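Local coordinates for membrane lipoprotein family protein (Aeropyrum pernix, PDB 4PEV), which binds adenosine and, as the solute-binding lipoprotein of an ABC transporter, probably hands it on for uptake across the cell membrane, at residues Ser54-Phe59 against Asp113-Val118; Val129-Pro134 against Glu147-Val152; Leu156-Glu161 against Ile321-Leu326; Ala163-Ile168 against Arg379-Leu384; Glu337-Phe342 against Lys360-Val365. All blocks are in the same frame, centred on the assembly; numbering follows the deposited sequence.

Contact 1 (Ser54-Phe59 against Asp113-Val118)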
# COMPACT_ATOMS: atom_id res chain seq x y z
N SER C 54 -22.69 15.77 -3.75
CA SER C 54 -22.24 15.75 -2.38
C SER C 54 -21.69 14.37 -2.03
O SER C 54 -22.35 13.36 -2.26
CB SER C 54 -23.44 16.08 -1.51
OG SER C 54 -23.14 15.89 -0.15
N VAL C 55 -20.47 14.33 -1.48
CA VAL C 55 -19.79 13.06 -1.22
C VAL C 55 -19.28 13.04 0.20
O VAL C 55 -18.82 14.06 0.73
CB VAL C 55 -18.61 12.82 -2.19
CG1 VAL C 55 -17.92 11.50 -1.90
CG2 VAL C 55 -19.07 12.82 -3.64
N LEU C 56 -19.40 11.87 0.83
CA LEU C 56 -18.85 11.64 2.15
C LEU C 56 -17.73 10.64 2.00
O LEU C 56 -17.91 9.57 1.42
CB LEU C 56 -19.91 11.07 3.09
CG LEU C 56 -19.45 10.82 4.54
CD1 LEU C 56 -19.08 12.11 5.26
CD2 LEU C 56 -20.53 10.08 5.29
N VAL C 57 -16.55 11.02 2.50
CA VAL C 57 -15.41 10.12 2.54
C VAL C 57 -15.23 9.74 3.98
O VAL C 57 -15.03 10.59 4.86
CB VAL C 57 -14.13 10.76 2.03
CG1 VAL C 57 -12.97 9.76 2.15
CG2 VAL C 57 -14.31 11.21 0.58
N LEU C 58 -15.27 8.44 4.21
CA LEU C 58 -15.46 7.90 5.53
C LEU C 58 -14.27 6.99 5.77
O LEU C 58 -14.17 5.91 5.19
CB LEU C 58 -16.81 7.17 5.55
CG LEU C 58 -17.61 6.91 6.83
CD1 LEU C 58 -17.39 7.93 7.94
CD2 LEU C 58 -19.09 6.81 6.49
N PHE C 59 -13.33 7.47 6.58
CA PHE C 59 -12.13 6.74 6.86
C PHE C 59 -12.36 5.63 7.86
O PHE C 59 -13.36 5.58 8.59
CB PHE C 59 -11.01 7.67 7.36
CG PHE C 59 -10.56 8.67 6.33
CD1 PHE C 59 -9.93 8.26 5.15
CD2 PHE C 59 -10.77 10.04 6.53
CE1 PHE C 59 -9.53 9.19 4.19
CE2 PHE C 59 -10.36 10.97 5.59
CZ PHE C 59 -9.74 10.55 4.41
N ASP C 113 -24.86 11.88 -2.19
CA ASP C 113 -25.08 11.15 -3.42
C ASP C 113 -24.23 9.87 -3.44
O ASP C 113 -24.67 8.84 -3.93
CB ASP C 113 -24.80 12.05 -4.62
CG ASP C 113 -25.65 13.32 -4.59
OD1 ASP C 113 -26.84 13.30 -5.00
OD2 ASP C 113 -25.14 14.36 -4.11
N LEU C 114 -23.04 9.96 -2.87
CA LEU C 114 -22.13 8.81 -2.75
C LEU C 114 -21.49 8.82 -1.35
O LEU C 114 -21.13 9.88 -0.81
CB LEU C 114 -21.02 8.89 -3.82
CG LEU C 114 -20.00 7.75 -3.93
CD1 LEU C 114 -20.64 6.44 -4.37
CD2 LEU C 114 -18.90 8.14 -4.90
N ILE C 115 -21.38 7.63 -0.77
CA ILE C 115 -20.62 7.46 0.45
C ILE C 115 -19.41 6.61 0.07
O ILE C 115 -19.57 5.50 -0.44
CB ILE C 115 -21.45 6.82 1.57
CG1 ILE C 115 -22.60 7.77 1.96
CG2 ILE C 115 -20.58 6.53 2.80
CD1 ILE C 115 -23.54 7.19 3.00
N VAL C 116 -18.22 7.16 0.29
CA VAL C 116 -16.98 6.49 -0.04
C VAL C 116 -16.37 5.92 1.23
O VAL C 116 -16.14 6.64 2.19
CB VAL C 116 -15.97 7.45 -0.69
CG1 VAL C 116 -14.65 6.74 -0.95
CG2 VAL C 116 -16.54 7.99 -1.99
N LEU C 117 -16.10 4.62 1.21
CA LEU C 117 -15.67 3.92 2.41
C LEU C 117 -14.24 3.43 2.24
O LEU C 117 -13.96 2.51 1.47
CB LEU C 117 -16.63 2.76 2.71
CG LEU C 117 -18.08 3.21 2.94
CD1 LEU C 117 -19.00 2.00 2.98
CD2 LEU C 117 -18.22 4.02 4.22
N VAL C 118 -13.33 4.05 3.00
CA VAL C 118 -11.89 3.87 2.79
C VAL C 118 -11.30 2.87 3.79
O VAL C 118 -10.86 3.24 4.88
CB VAL C 118 -11.13 5.22 2.89
CG1 VAL C 118 -9.63 5.04 2.74
CG2 VAL C 118 -11.63 6.19 1.83
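Val-57 and Val-116 pair at the middle of two parallel strands, with their CA atoms 4.7 Å apart. On their face of the sheet, methyls meet diagonally from strand to strand. Val-55 CG1 lies 3.8 Å from Val-116 CG2, and Val-57 CG1 approaches Val-118 CG2 in the same way. In both pairs the CG1 of the first strand stands opposite its own backbone N (chi1 180° for Val-55). The other face carries Leu-56, Leu-58, Ile-115 and Leu-117. There Leu-58 and Leu-117 run side by side, their CD2 atoms 3.7 Å apart. Between the faces, Leu-56 and Leu-58 each give their N and accept at their O; Val-116 N to Leu-56 O is 2.7 Å and nearly straight. At the strand start, Asp-113 OD2 takes Ser-54 N at 2.8 Å on its anti side, while Asp-113 N gives to Ser-54 O. Ser-54 OG turns instead to Glu-111 O. A leucine in place of Asp-113 would probably leave Ser-54 N without its carboxylate partner, though the backbone bond could remain. Helix 69-84 touches Phe-59 and Val-118; helix 99-108 covers the leucine side. The chemistry is that of an inner strand pair in an alpha/beta sheet, with the polar groups at the strand start.

Contact 2 (Val129-Pro134 against Glu147-Val152)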
# COMPACT_ATOMS: atom_id res chain seq x y z
N VAL C 129 -25.51 -2.71 6.24
CA VAL C 129 -26.18 -1.42 6.03
C VAL C 129 -26.71 -1.22 4.60
O VAL C 129 -27.83 -0.70 4.41
CB VAL C 129 -25.24 -0.25 6.39
CG1 VAL C 129 -25.84 1.09 5.96
CG2 VAL C 129 -24.96 -0.23 7.89
N ALA C 130 -25.91 -1.61 3.61
CA ALA C 130 -26.23 -1.43 2.21
C ALA C 130 -27.62 -1.92 1.81
O ALA C 130 -28.32 -1.20 1.09
CB ALA C 130 -25.18 -2.09 1.34
N PRO C 131 -28.03 -3.13 2.24
CA PRO C 131 -29.38 -3.56 1.82
C PRO C 131 -30.53 -2.75 2.45
O PRO C 131 -31.55 -2.59 1.79
CB PRO C 131 -29.42 -5.04 2.22
CG PRO C 131 -28.41 -5.17 3.31
CD PRO C 131 -27.31 -4.22 2.93
N ARG C 132 -30.38 -2.24 3.67
CA ARG C 132 -31.35 -1.29 4.26
C ARG C 132 -31.56 0.04 3.50
O ARG C 132 -32.59 0.67 3.68
CB ARG C 132 -30.97 -0.90 5.68
CG ARG C 132 -30.87 -2.03 6.67
CD ARG C 132 -30.72 -1.46 8.06
NE ARG C 132 -29.67 -2.14 8.80
CZ ARG C 132 -29.05 -1.64 9.87
NH1 ARG C 132 -29.36 -0.45 10.36
NH2 ARG C 132 -28.09 -2.35 10.47
N TYR C 133 -30.59 0.51 2.71
CA TYR C 133 -30.75 1.78 1.97
C TYR C 133 -30.43 1.59 0.50
O TYR C 133 -29.42 2.08 0.02
CB TYR C 133 -29.84 2.87 2.54
CG TYR C 133 -30.03 3.10 4.02
CD1 TYR C 133 -30.99 3.97 4.48
CD2 TYR C 133 -29.24 2.45 4.95
CE1 TYR C 133 -31.17 4.19 5.83
CE2 TYR C 133 -29.42 2.65 6.30
CZ TYR C 133 -30.38 3.53 6.73
OH TYR C 133 -30.57 3.75 8.06
N PRO C 134 -31.29 0.87 -0.23
CA PRO C 134 -30.87 0.40 -1.56
C PRO C 134 -30.67 1.52 -2.59
O PRO C 134 -30.06 1.28 -3.64
CB PRO C 134 -32.01 -0.55 -1.99
CG PRO C 134 -32.92 -0.68 -0.81
CD PRO C 134 -32.68 0.48 0.09
N GLU C 147 -21.53 -10.47 -0.66
CA GLU C 147 -22.66 -10.61 -1.58
C GLU C 147 -22.46 -9.58 -2.68
O GLU C 147 -21.44 -8.91 -2.69
CB GLU C 147 -24.00 -10.35 -0.85
CG GLU C 147 -24.17 -11.09 0.50
CD GLU C 147 -23.43 -10.45 1.69
OE1 GLU C 147 -23.15 -9.23 1.66
OE2 GLU C 147 -23.11 -11.17 2.66
N ARG C 148 -23.40 -9.43 -3.61
CA ARG C 148 -23.29 -8.38 -4.62
C ARG C 148 -24.57 -7.55 -4.69
O ARG C 148 -25.63 -8.09 -4.94
CB ARG C 148 -22.97 -8.96 -5.99
CG ARG C 148 -22.57 -7.90 -7.01
CD ARG C 148 -22.41 -8.49 -8.40
NE ARG C 148 -22.35 -7.43 -9.41
CZ ARG C 148 -22.38 -7.63 -10.73
NH1 ARG C 148 -22.46 -8.86 -11.24
NH2 ARG C 148 -22.32 -6.59 -11.56
N TYR C 149 -24.45 -6.24 -4.45
CA TYR C 149 -25.59 -5.32 -4.41
C TYR C 149 -25.49 -4.34 -5.55
O TYR C 149 -24.38 -4.00 -5.96
CB TYR C 149 -25.56 -4.49 -3.13
CG TYR C 149 -25.43 -5.31 -1.88
CD1 TYR C 149 -26.56 -5.72 -1.19
CD2 TYR C 149 -24.18 -5.65 -1.39
CE1 TYR C 149 -26.46 -6.48 -0.04
CE2 TYR C 149 -24.06 -6.41 -0.23
CZ TYR C 149 -25.21 -6.82 0.45
OH TYR C 149 -25.11 -7.58 1.61
N ASP C 150 -26.62 -3.85 -6.04
CA ASP C 150 -26.59 -2.83 -7.10
C ASP C 150 -26.04 -1.51 -6.61
O ASP C 150 -25.46 -0.76 -7.37
CB ASP C 150 -27.98 -2.59 -7.69
CG ASP C 150 -28.68 -3.86 -8.03
OD1 ASP C 150 -28.01 -4.78 -8.56
OD2 ASP C 150 -29.89 -3.95 -7.75
N ASN C 151 -26.23 -1.22 -5.33
CA ASN C 151 -25.83 0.06 -4.78
C ASN C 151 -24.42 0.06 -4.17
O ASN C 151 -24.07 0.98 -3.40
CB ASN C 151 -26.88 0.54 -3.76
CG ASN C 151 -26.95 -0.33 -2.52
OD1 ASN C 151 -26.67 -1.53 -2.56
ND2 ASN C 151 -27.33 0.27 -1.40
N VAL C 152 -23.60 -0.94 -4.51
CA VAL C 152 -22.24 -0.99 -4.00
C VAL C 152 -21.23 -1.30 -5.09
O VAL C 152 -21.24 -2.39 -5.67
CB VAL C 152 -22.09 -2.02 -2.88
CG1 VAL C 152 -20.64 -2.10 -2.42
CG2 VAL C 152 -22.97 -1.65 -1.70
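Asn-151 reaches from the loop to the end of the helix and donates from ND2 to Ala-130 O at 3.1 Å. Ala-130 O lies close to the amide plane, but the donor arrives above the carbonyl plane. Tyr-133 N reaches the same oxygen from the opposite face, so two bonds grip it. A chi1 of 67° turns the amide of Asn-151 toward the helix end. ND2 also bonds to Gln-136 O. Replacing Asn-151 by an alanine would probably leave both Ala-130 O and Gln-136 O short of a donor. Beside this bond Ala-130 CB meets Val-152 CG2 at 3.8 Å; all three residues are buried. The solvent side differs in burial. Here the exposed Pro-131 touches Tyr-149 through one ring corner, CD to CE1 at 3.8 Å, and Tyr-149 OH gives a hydrogen bond to Glu-147 OE1. The contact thus joins the last turn of helix 123-132 to the loop leading into strand 152-157. Strand 137-141 runs alongside, with Tyr-138 against both Asn-151 and Val-152.

Contact 3 (Leu156-Glu161 against Ile321-Leu326)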
# COMPACT_ATOMS: atom_id res chain seq x y z
N LEU C 156 -11.10 -3.36 -5.45
CA LEU C 156 -10.11 -4.25 -4.87
C LEU C 156 -8.84 -4.11 -5.64
O LEU C 156 -8.88 -3.88 -6.85
CB LEU C 156 -10.53 -5.70 -5.03
CG LEU C 156 -11.51 -6.24 -4.00
CD1 LEU C 156 -12.08 -7.55 -4.52
CD2 LEU C 156 -10.80 -6.41 -2.66
N PHE C 157 -7.70 -4.28 -4.96
CA PHE C 157 -6.41 -4.32 -5.64
C PHE C 157 -5.83 -5.72 -5.56
O PHE C 157 -6.21 -6.52 -4.70
CB PHE C 157 -5.45 -3.30 -5.04
CG PHE C 157 -5.88 -1.88 -5.22
CD1 PHE C 157 -6.77 -1.29 -4.33
CD2 PHE C 157 -5.39 -1.12 -6.27
CE1 PHE C 157 -7.17 0.03 -4.50
CE2 PHE C 157 -5.78 0.20 -6.44
CZ PHE C 157 -6.67 0.77 -5.55
N ARG C 158 -4.93 -6.02 -6.48
CA ARG C 158 -4.22 -7.28 -6.48
C ARG C 158 -2.81 -7.01 -5.96
O ARG C 158 -1.85 -6.91 -6.74
CB ARG C 158 -4.23 -7.89 -7.88
CG ARG C 158 -5.62 -8.20 -8.43
CD ARG C 158 -5.55 -8.97 -9.76
NE ARG C 158 -4.94 -8.17 -10.82
CZ ARG C 158 -5.57 -7.25 -11.54
NH1 ARG C 158 -6.87 -7.01 -11.36
NH2 ARG C 158 -4.91 -6.56 -12.47
N GLU C 159 -2.70 -6.88 -4.63
CA GLU C 159 -1.47 -6.44 -3.97
C GLU C 159 -0.31 -7.39 -4.15
O GLU C 159 0.84 -6.99 -4.07
CB GLU C 159 -1.70 -6.25 -2.47
CG GLU C 159 -2.48 -5.02 -2.08
CD GLU C 159 -3.99 -5.19 -2.14
OE1 GLU C 159 -4.48 -6.29 -2.47
OE2 GLU C 159 -4.70 -4.20 -1.85
N GLN C 160 -0.60 -8.67 -4.37
CA GLN C 160 0.44 -9.64 -4.67
C GLN C 160 1.32 -9.13 -5.81
O GLN C 160 2.56 -9.29 -5.81
CB GLN C 160 -0.16 -11.00 -5.05
CG GLN C 160 -1.19 -11.56 -4.06
CD GLN C 160 -2.63 -11.46 -4.55
OE1 GLN C 160 -3.08 -10.43 -5.07
NE2 GLN C 160 -3.38 -12.54 -4.40
N GLU C 161 0.68 -8.50 -6.79
CA GLU C 161 1.36 -8.14 -8.01
C GLU C 161 2.48 -7.15 -7.71
O GLU C 161 3.65 -7.44 -8.01
CB GLU C 161 0.36 -7.60 -9.06
CG GLU C 161 -0.70 -8.64 -9.47
CD GLU C 161 -1.57 -8.23 -10.66
OE1 GLU C 161 -1.37 -7.16 -11.27
OE2 GLU C 161 -2.50 -9.01 -10.99
N ILE C 321 -17.66 -5.41 -8.48
CA ILE C 321 -16.22 -5.38 -8.21
C ILE C 321 -15.38 -4.82 -9.36
O ILE C 321 -15.61 -5.15 -10.50
CB ILE C 321 -15.70 -6.81 -7.89
CG1 ILE C 321 -16.44 -7.37 -6.67
CG2 ILE C 321 -14.18 -6.82 -7.69
CD1 ILE C 321 -15.99 -8.75 -6.25
N VAL C 322 -14.41 -3.98 -9.02
CA VAL C 322 -13.43 -3.45 -9.98
C VAL C 322 -12.05 -3.80 -9.44
O VAL C 322 -11.63 -3.25 -8.42
CB VAL C 322 -13.56 -1.92 -10.14
CG1 VAL C 322 -12.54 -1.39 -11.13
CG2 VAL C 322 -14.97 -1.52 -10.57
N SER C 323 -11.37 -4.73 -10.11
CA SER C 323 -10.08 -5.27 -9.67
C SER C 323 -8.94 -4.54 -10.39
O SER C 323 -8.96 -4.38 -11.62
CB SER C 323 -10.02 -6.79 -9.91
OG SER C 323 -8.85 -7.40 -9.38
N LEU C 324 -7.94 -4.12 -9.62
CA LEU C 324 -6.88 -3.23 -10.10
C LEU C 324 -5.48 -3.72 -9.73
O LEU C 324 -5.18 -4.03 -8.57
CB LEU C 324 -7.11 -1.85 -9.52
CG LEU C 324 -8.45 -1.21 -9.89
CD1 LEU C 324 -8.57 0.16 -9.24
CD2 LEU C 324 -8.58 -1.11 -11.40
N GLY C 325 -4.62 -3.77 -10.75
CA GLY C 325 -3.27 -4.29 -10.64
C GLY C 325 -2.38 -3.59 -11.64
O GLY C 325 -2.72 -2.52 -12.14
N LEU C 326 -1.24 -4.20 -11.95
CA LEU C 326 -0.24 -3.61 -12.85
C LEU C 326 -0.86 -3.31 -14.19
O LEU C 326 -0.66 -2.23 -14.71
CB LEU C 326 0.97 -4.52 -13.04
CG LEU C 326 1.69 -4.98 -11.76
CD1 LEU C 326 2.65 -6.13 -12.04
CD2 LEU C 326 2.42 -3.81 -11.11
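Arg-158 NH1 gives a hydrogen bond to Ser-323 OG at 2.8 Å, near the guanidinium plane. At another edge of that plane, NE makes a salt bridge with Glu-161 OE2 at 2.6 Å. The other carboxylate oxygen, Glu-161 OE1, accepts Leu-326 N at 3.0 Å, nearly in line with its C-O bond. Glu-161 therefore links the arginine to the opposite backbone. A bend at chi3 (-64°) turns the arginine head across the strand end, one face over the carbonyl carbon of Leu-324. NH2 has a further salt bridge, to Glu-328. The backbones pair in parallel: Leu-324 O takes Arg-158 N, and Leu-156 uses both its N and its O. Farther out, Phe-157 CD2 packs on Leu-324 CB at 3.7 Å, and Leu-156 CD1 meets Ile-321 CG2. Phe-157 also lies beside Asp-142 and Lys-299, which bind adenosine. Strand 152-157 runs on into helix 159-181 and then the second sheet, while strand 320-324 returns the chain to the first. This is consistent with the hinge crossings of a two-lobed type I periplasmic binding protein.

Contact 4 (Ala163-Ile168 against Arg379-Leu384)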
# COMPACT_ATOMS: atom_id res chain seq x y z
N ALA C 163 3.68 -6.09 -4.59
CA ALA C 163 4.54 -6.53 -3.49
C ALA C 163 5.61 -7.52 -3.96
O ALA C 163 6.73 -7.51 -3.45
CB ALA C 163 3.71 -7.15 -2.39
N SER C 164 5.24 -8.40 -4.89
CA SER C 164 6.20 -9.33 -5.47
C SER C 164 7.33 -8.58 -6.16
O SER C 164 8.48 -9.01 -6.07
CB SER C 164 5.53 -10.32 -6.45
OG SER C 164 5.01 -9.68 -7.62
N LEU C 165 7.02 -7.49 -6.85
CA LEU C 165 8.08 -6.71 -7.49
C LEU C 165 8.99 -6.12 -6.43
O LEU C 165 10.21 -6.09 -6.59
CB LEU C 165 7.50 -5.59 -8.34
CG LEU C 165 6.57 -6.06 -9.45
CD1 LEU C 165 6.10 -4.88 -10.29
CD2 LEU C 165 7.27 -7.08 -10.33
N VAL C 166 8.37 -5.65 -5.35
CA VAL C 166 9.09 -5.09 -4.22
C VAL C 166 9.95 -6.16 -3.55
O VAL C 166 11.08 -5.89 -3.17
CB VAL C 166 8.08 -4.43 -3.23
CG1 VAL C 166 8.68 -4.27 -1.84
CG2 VAL C 166 7.60 -3.09 -3.77
N GLY C 167 9.41 -7.37 -3.42
CA GLY C 167 10.14 -8.48 -2.82
C GLY C 167 11.44 -8.76 -3.54
O GLY C 167 12.49 -8.92 -2.90
N ILE C 168 11.38 -8.79 -4.86
CA ILE C 168 12.56 -8.97 -5.71
C ILE C 168 13.57 -7.89 -5.42
O ILE C 168 14.75 -8.18 -5.23
CB ILE C 168 12.19 -8.96 -7.21
CG1 ILE C 168 11.55 -10.29 -7.61
CG2 ILE C 168 13.40 -8.74 -8.10
CD1 ILE C 168 10.70 -10.17 -8.85
N ARG C 379 16.16 -6.64 -14.17
CA ARG C 379 15.94 -7.65 -15.18
C ARG C 379 14.85 -8.58 -14.65
O ARG C 379 13.85 -8.83 -15.32
CB ARG C 379 17.26 -8.41 -15.44
CG ARG C 379 17.42 -9.17 -16.75
CD ARG C 379 18.55 -10.20 -16.67
NE ARG C 379 18.12 -11.46 -16.01
CZ ARG C 379 18.71 -12.06 -14.96
NH1 ARG C 379 19.81 -11.57 -14.38
NH2 ARG C 379 18.19 -13.19 -14.48
N LEU C 380 15.02 -9.04 -13.41
CA LEU C 380 14.02 -9.88 -12.74
C LEU C 380 12.68 -9.17 -12.46
O LEU C 380 11.63 -9.80 -12.58
CB LEU C 380 14.57 -10.43 -11.43
CG LEU C 380 15.70 -11.44 -11.61
CD1 LEU C 380 16.42 -11.69 -10.29
CD2 LEU C 380 15.16 -12.75 -12.20
N VAL C 381 12.72 -7.89 -12.06
CA VAL C 381 11.50 -7.07 -11.94
C VAL C 381 10.73 -7.14 -13.24
O VAL C 381 9.58 -7.54 -13.25
CB VAL C 381 11.81 -5.58 -11.65
CG1 VAL C 381 10.60 -4.69 -11.92
CG2 VAL C 381 12.30 -5.39 -10.21
N GLU C 382 11.40 -6.76 -14.33
CA GLU C 382 10.80 -6.73 -15.66
C GLU C 382 10.29 -8.11 -16.12
O GLU C 382 9.24 -8.21 -16.75
CB GLU C 382 11.82 -6.15 -16.66
CG GLU C 382 11.27 -5.93 -18.07
CD GLU C 382 9.94 -5.18 -18.08
OE1 GLU C 382 9.91 -3.99 -17.67
OE2 GLU C 382 8.91 -5.77 -18.50
N GLU C 383 11.01 -9.16 -15.78
CA GLU C 383 10.62 -10.51 -16.18
C GLU C 383 9.41 -10.99 -15.40
O GLU C 383 8.74 -11.89 -15.85
CB GLU C 383 11.81 -11.47 -16.01
CG GLU C 383 11.49 -12.97 -15.87
CD GLU C 383 12.75 -13.79 -15.55
OE1 GLU C 383 13.74 -13.66 -16.31
OE2 GLU C 383 12.76 -14.53 -14.53
N LEU C 384 9.13 -10.40 -14.24
CA LEU C 384 7.94 -10.79 -13.48
C LEU C 384 6.77 -9.88 -13.81
O LEU C 384 5.64 -10.34 -13.98
CB LEU C 384 8.21 -10.77 -11.98
CG LEU C 384 7.05 -11.23 -11.09
CD1 LEU C 384 6.47 -12.57 -11.54
CD2 LEU C 384 7.48 -11.31 -9.63
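Ile-168 and Leu-384 meet by their ends across two nearly antiparallel helix segments. The axes come within 9.4 Å at 159°. Ile-168 has CG1 opposite its carbonyl carbon (chi1 -76°), and an extended second torsion carries CD1 out to Leu-384 CD2 at 3.5 Å. The same first torsion puts CG2 anti to the backbone N, where it rests on Leu-380 CB at 3.9 Å and approaches Val-381 CG2. One isoleucine thus spreads its two arms over three residues of the facing helix. Leu-384 replies with a different rotamer. Its CG is swung opposite the backbone N (chi1 -177°), which projects CD2 between Ile-168 and Ser-164. The serine offers OG to that methyl at 3.6 Å as a plain van der Waals neighbour. Its polar bonds are local, to the backbone oxygens of Gln-160 and Glu-161. Leu-165 starts off to one side, but its CD2 turns in to touch Val-381 O and Leu-384 CB, the latter at 4.1 Å. All six touching residues are buried. Helix 196-214 packs on this pair, with Tyr-207 on Ser-164, Tyr-211 on Ile-168 and Tyr-212 on Leu-380, while Phe-395 and Ile-393 from a loop close on Ser-164 and Leu-384.

Contact 5 (Glu337-Phe342 against Lys360-Val365)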
# COMPACT_ATOMS: atom_id res chain seq x y z
N GLU C 337 9.00 10.93 -12.24
CA GLU C 337 7.96 11.94 -12.23
C GLU C 337 7.03 11.81 -11.01
O GLU C 337 6.65 12.81 -10.40
CB GLU C 337 7.18 11.93 -13.55
CG GLU C 337 5.96 11.02 -13.62
CD GLU C 337 5.04 11.38 -14.76
OE1 GLU C 337 5.51 11.39 -15.93
OE2 GLU C 337 3.84 11.66 -14.51
N ILE C 338 6.71 10.56 -10.66
CA ILE C 338 5.83 10.27 -9.52
C ILE C 338 6.52 10.75 -8.22
O ILE C 338 5.88 11.33 -7.35
CB ILE C 338 5.49 8.75 -9.39
CG1 ILE C 338 5.17 8.07 -10.74
CG2 ILE C 338 4.35 8.56 -8.41
CD1 ILE C 338 3.71 8.06 -11.17
N ILE C 339 7.82 10.51 -8.13
CA ILE C 339 8.62 10.94 -6.99
C ILE C 339 8.60 12.45 -6.82
O ILE C 339 8.43 12.96 -5.71
CB ILE C 339 10.09 10.48 -7.12
CG1 ILE C 339 10.17 8.97 -6.94
CG2 ILE C 339 10.98 11.13 -6.07
CD1 ILE C 339 11.48 8.38 -7.41
N ARG C 340 8.78 13.16 -7.94
CA ARG C 340 8.80 14.61 -7.92
C ARG C 340 7.40 15.16 -7.63
O ARG C 340 7.26 16.14 -6.92
CB ARG C 340 9.35 15.17 -9.24
CG ARG C 340 9.60 16.68 -9.22
CD ARG C 340 10.24 17.22 -10.51
NE ARG C 340 10.21 16.26 -11.62
CZ ARG C 340 11.28 15.66 -12.16
NH1 ARG C 340 12.51 15.91 -11.72
NH2 ARG C 340 11.11 14.80 -13.17
N TYR C 341 6.37 14.51 -8.15
CA TYR C 341 4.99 14.97 -7.94
C TYR C 341 4.58 15.04 -6.47
O TYR C 341 3.97 16.03 -6.02
CB TYR C 341 4.04 14.05 -8.67
CG TYR C 341 2.58 14.28 -8.38
CD1 TYR C 341 1.87 15.30 -9.00
CD2 TYR C 341 1.89 13.42 -7.52
CE1 TYR C 341 0.52 15.49 -8.75
CE2 TYR C 341 0.54 13.59 -7.28
CZ TYR C 341 -0.14 14.63 -7.89
OH TYR C 341 -1.48 14.79 -7.63
N PHE C 342 4.91 13.98 -5.73
CA PHE C 342 4.58 13.92 -4.31
C PHE C 342 5.51 14.78 -3.52
O PHE C 342 5.12 15.29 -2.49
CB PHE C 342 4.62 12.49 -3.79
CG PHE C 342 3.45 11.69 -4.23
CD1 PHE C 342 2.22 11.88 -3.62
CD2 PHE C 342 3.55 10.81 -5.30
CE1 PHE C 342 1.11 11.19 -4.05
CE2 PHE C 342 2.45 10.10 -5.73
CZ PHE C 342 1.22 10.29 -5.10
N LYS C 360 15.89 18.06 -5.91
CA LYS C 360 16.94 17.42 -5.13
C LYS C 360 16.52 16.04 -4.60
O LYS C 360 17.34 15.13 -4.52
CB LYS C 360 17.42 18.36 -4.00
CG LYS C 360 18.60 17.87 -3.15
CD LYS C 360 19.76 17.28 -3.98
CE LYS C 360 20.96 18.21 -4.15
NZ LYS C 360 21.91 18.10 -3.01
N VAL C 361 15.24 15.86 -4.28
CA VAL C 361 14.75 14.55 -3.83
C VAL C 361 14.93 13.49 -4.90
O VAL C 361 15.34 12.38 -4.60
CB VAL C 361 13.26 14.59 -3.41
CG1 VAL C 361 12.65 13.19 -3.36
CG2 VAL C 361 13.10 15.29 -2.07
N VAL C 362 14.64 13.81 -6.15
CA VAL C 362 14.79 12.85 -7.23
C VAL C 362 16.26 12.50 -7.46
O VAL C 362 16.61 11.33 -7.58
CB VAL C 362 14.20 13.36 -8.55
CG1 VAL C 362 14.37 12.33 -9.66
CG2 VAL C 362 12.72 13.66 -8.39
N GLU C 363 17.12 13.52 -7.52
CA GLU C 363 18.55 13.27 -7.74
C GLU C 363 19.11 12.26 -6.74
O GLU C 363 19.85 11.35 -7.12
CB GLU C 363 19.36 14.57 -7.66
CG GLU C 363 19.18 15.49 -8.85
CD GLU C 363 19.69 16.90 -8.60
OE1 GLU C 363 20.47 17.11 -7.62
OE2 GLU C 363 19.31 17.82 -9.37
N ILE C 364 18.71 12.41 -5.48
CA ILE C 364 19.22 11.55 -4.42
C ILE C 364 18.70 10.13 -4.50
O ILE C 364 19.45 9.20 -4.25
CB ILE C 364 18.90 12.10 -3.01
CG1 ILE C 364 19.53 13.48 -2.81
CG2 ILE C 364 19.40 11.12 -1.94
CD1 ILE C 364 19.20 14.11 -1.48
N VAL C 365 17.44 9.93 -4.85
CA VAL C 365 16.92 8.57 -4.92
C VAL C 365 17.58 7.84 -6.08
O VAL C 365 18.00 6.69 -5.94
CB VAL C 365 15.39 8.52 -5.09
CG1 VAL C 365 14.92 7.08 -5.20
CG2 VAL C 365 14.68 9.22 -3.93
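Ile-339 sets its CG2 methyl against both Val-361 and Val-362. It touches Val-361 CG1 and Val-362 CG2, each at 3.8 Å. The isoleucine side chain crosses both valines at an angle. CG2 stands anti to its backbone N, and there this single methyl serves two neighbours on the opposing helix. The longer branch, the one opposite the carbonyl carbon (chi1 -70°), follows the partner helix. There CD1 comes to Val-365 CG1 at 4.3 Å, a looser approach one turn further on. Val-362 faces two residues with the same methyl. Its CG2 also lies against Arg-340 CB at 3.8 Å, so the aliphatic start of the arginine flanks the isoleucine contact. The arginine leaves its helix with CG opposite the backbone N (chi1 -171°) and bends near its end. NH1 passes 4.0 Å from Val-362 CG2 before making its salt bridge to Glu-359. The charged head thus borders the apolar patch and is held by a carboxylate from the start of the partner helix. The segment axes approach to 9.1 Å at 140°. Helices 336-348 and 358-372 follow each other in the chain, and this contact closes them into a skewed, roughly antiparallel helical hairpin, away from the adenosine site.

In the fold
From the N terminus, contact 1 closes a loop that holds helix 69-84, strand 87-91 and helix 99-108, all of the first lobe. Contact 2 follows in series and closes a short loop around strand 137-141, beside the same sheet, joining helix 123-132 to the loop before strand 152-157. Contact 3 comes next and spans some 160 residues, including most of the second sheet; it pairs two strands of the first sheet where the chain passes between lobes. Contact 4 opens within that span and ends beyond it, so the two cross. They share helix 159-181 and meet where Leu-326 packs on Leu-165. Contact 5 lies wholly within the span of contact 4, and joins two helices ahead of helix 375-389.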